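Local coordinates for alpha-pyrone synthesis polyketide synthase-like Pks18 (PDB 1TED), which probably extends medium- and long-chain aliphatic acyl-CoA starters with malonyl-CoA to make tri- and tetraketide alpha-pyrones, as a homodimeric type III polyketide synthase, at residues G245-R250 and M386-I391. Sequence-based numbering, arbitrary orientation.
Sequences GKVVVR and MLFDII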
# COMPACT_ATOMS: atom_id res chain seq x y z
N GLY A 245 -17.26 25.14 3.05
CA GLY A 245 -17.16 23.82 2.46
C GLY A 245 -15.79 23.19 2.63
O GLY A 245 -15.66 21.97 2.60
N LYS A 246 -14.76 24.02 2.81
CA LYS A 246 -13.40 23.50 2.99
C LYS A 246 -13.30 22.74 4.31
O LYS A 246 -13.93 23.10 5.31
CB LYS A 246 -12.36 24.63 2.94
CG LYS A 246 -11.60 24.73 1.60
CD LYS A 246 -12.47 25.30 0.49
CE LYS A 246 -12.14 24.72 -0.90
NZ LYS A 246 -10.73 24.93 -1.36
N VAL A 247 -12.51 21.67 4.31
CA VAL A 247 -12.36 20.84 5.50
C VAL A 247 -10.91 20.83 5.97
O VAL A 247 -10.03 20.36 5.24
CB VAL A 247 -12.80 19.39 5.22
CG1 VAL A 247 -12.61 18.54 6.46
CG2 VAL A 247 -14.24 19.36 4.78
N VAL A 248 -10.66 21.33 7.17
CA VAL A 248 -9.30 21.36 7.72
C VAL A 248 -8.98 20.06 8.47
O VAL A 248 -9.73 19.64 9.36
CB VAL A 248 -9.11 22.55 8.70
CG1 VAL A 248 -7.67 22.58 9.23
CG2 VAL A 248 -9.43 23.86 8.01
N VAL A 249 -7.88 19.41 8.10
CA VAL A 249 -7.47 18.19 8.79
C VAL A 249 -6.54 18.64 9.92
O VAL A 249 -5.33 18.80 9.74
CB VAL A 249 -6.74 17.20 7.83
CG1 VAL A 249 -6.38 15.93 8.57
CG2 VAL A 249 -7.65 16.85 6.65
N ARG A 250 -7.14 18.84 11.08
CA ARG A 250 -6.44 19.31 12.27
C ARG A 250 -5.49 18.33 12.93
O ARG A 250 -4.38 18.72 13.32
CB ARG A 250 -7.48 19.79 13.28
CG ARG A 250 -8.42 20.86 12.72
CD ARG A 250 -9.53 21.21 13.69
NE ARG A 250 -8.99 21.60 14.99
CZ ARG A 250 -9.73 22.04 16.01
NH1 ARG A 250 -11.05 22.16 15.88
NH2 ARG A 250 -9.14 22.37 17.15
N MET A 386 -9.42 11.06 12.57
CA MET A 386 -8.92 12.43 12.50
C MET A 386 -9.86 13.42 13.16
O MET A 386 -11.06 13.16 13.28
CB MET A 386 -8.74 12.84 11.03
CG MET A 386 -10.05 13.18 10.31
SD MET A 386 -9.85 13.97 8.67
CE MET A 386 -11.35 13.53 7.86
N LEU A 387 -9.31 14.55 13.60
CA LEU A 387 -10.08 15.64 14.17
C LEU A 387 -10.16 16.61 12.99
O LEU A 387 -9.15 16.80 12.31
CB LEU A 387 -9.35 16.32 15.34
CG LEU A 387 -10.00 17.63 15.85
CD1 LEU A 387 -11.36 17.34 16.47
CD2 LEU A 387 -9.11 18.30 16.89
N PHE A 388 -11.32 17.20 12.73
CA PHE A 388 -11.42 18.11 11.60
C PHE A 388 -12.39 19.26 11.80
O PHE A 388 -13.23 19.25 12.70
CB PHE A 388 -11.80 17.31 10.34
CG PHE A 388 -13.18 16.72 10.39
CD1 PHE A 388 -14.30 17.47 10.04
CD2 PHE A 388 -13.37 15.40 10.81
CE1 PHE A 388 -15.59 16.92 10.10
CE2 PHE A 388 -14.66 14.84 10.87
CZ PHE A 388 -15.76 15.61 10.51
N ASP A 389 -12.25 20.27 10.94
CA ASP A 389 -13.10 21.46 10.94
C ASP A 389 -13.74 21.68 9.56
O ASP A 389 -13.06 21.62 8.54
CB ASP A 389 -12.27 22.70 11.29
CG ASP A 389 -12.22 22.98 12.78
OD1 ASP A 389 -12.75 22.17 13.58
OD2 ASP A 389 -11.65 24.02 13.16
N ILE A 390 -15.05 21.91 9.53
CA ILE A 390 -15.74 22.20 8.28
C ILE A 390 -16.13 23.68 8.35
O ILE A 390 -16.86 24.11 9.25
CB ILE A 390 -17.03 21.37 8.09
CG1 ILE A 390 -16.70 19.87 7.99
CG2 ILE A 390 -17.73 21.80 6.79
CD1 ILE A 390 -17.94 18.99 7.89
N ILE A 391 -15.64 24.47 7.41
CA ILE A 391 -15.96 25.88 7.41
C ILE A 391 -17.35 26.13 6.83
O ILE A 391 -17.66 25.73 5.70
CB ILE A 391 -14.90 26.68 6.63
CG1 ILE A 391 -13.52 26.43 7.25
CG2 ILE A 391 -15.24 28.16 6.65
CD1 ILE A 391 -12.45 27.37 6.82
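D389 OD1 is gripped twice: NH1 of R250 reaches it across the strands at 2.9 Å in a salt bridge, and the hydroxyl of T371, on the neighbouring strand 370-378, hydrogen-bonds to it as well. The arginine N-H meets the oxygen on its syn side, 35° out of the carboxylate plane; the oxygen itself lies near the guanidinium plane, and the two planes are 67° apart. A bend at chi3 (54°) of R250 turns the guanidinium so that NH1 reaches OD1, the two side chains crossing at a slant. CD2 of L387 lies over one guanidinium face, offset toward its rim and 3.8 Å from NE of R250. The backbones pair antiparallel. V248 and D389 form a hydrogen-bonded pair, with V248 N to D389 O at 2.8 Å and D389 N to V248 O at 3.0 Å. Where the strands run out, G245 N gives a nearly straight 2.7 Å bond to I391 O, and I391 N bonds to K246 O; toward R250, where both strands continue, the bond from R250 N to L387 O is weak. V247, V249, F388 and I390 point to the opposite face of the sheet from V248 and D389. There CG2 of V247 lies side by side with CG1 of I390, 4.1 Å away, while CG1 of V247 approaches CD1 of F388 obliquely. Both methyls of V249 meet SD of M386. Helix 349-361 packs on this apolar face through L356, M359 and V360. The pairing joins strands 247-256 and 382-390 within the large mixed sheet of the thiolase fold, away from the probable catalytic cysteine. One face is thus apolar and packed against that helix, whereas on the other a shared carboxylate oxygen links three adjacent strands, its negative charge probably stabilised by both the arginine and the threonine.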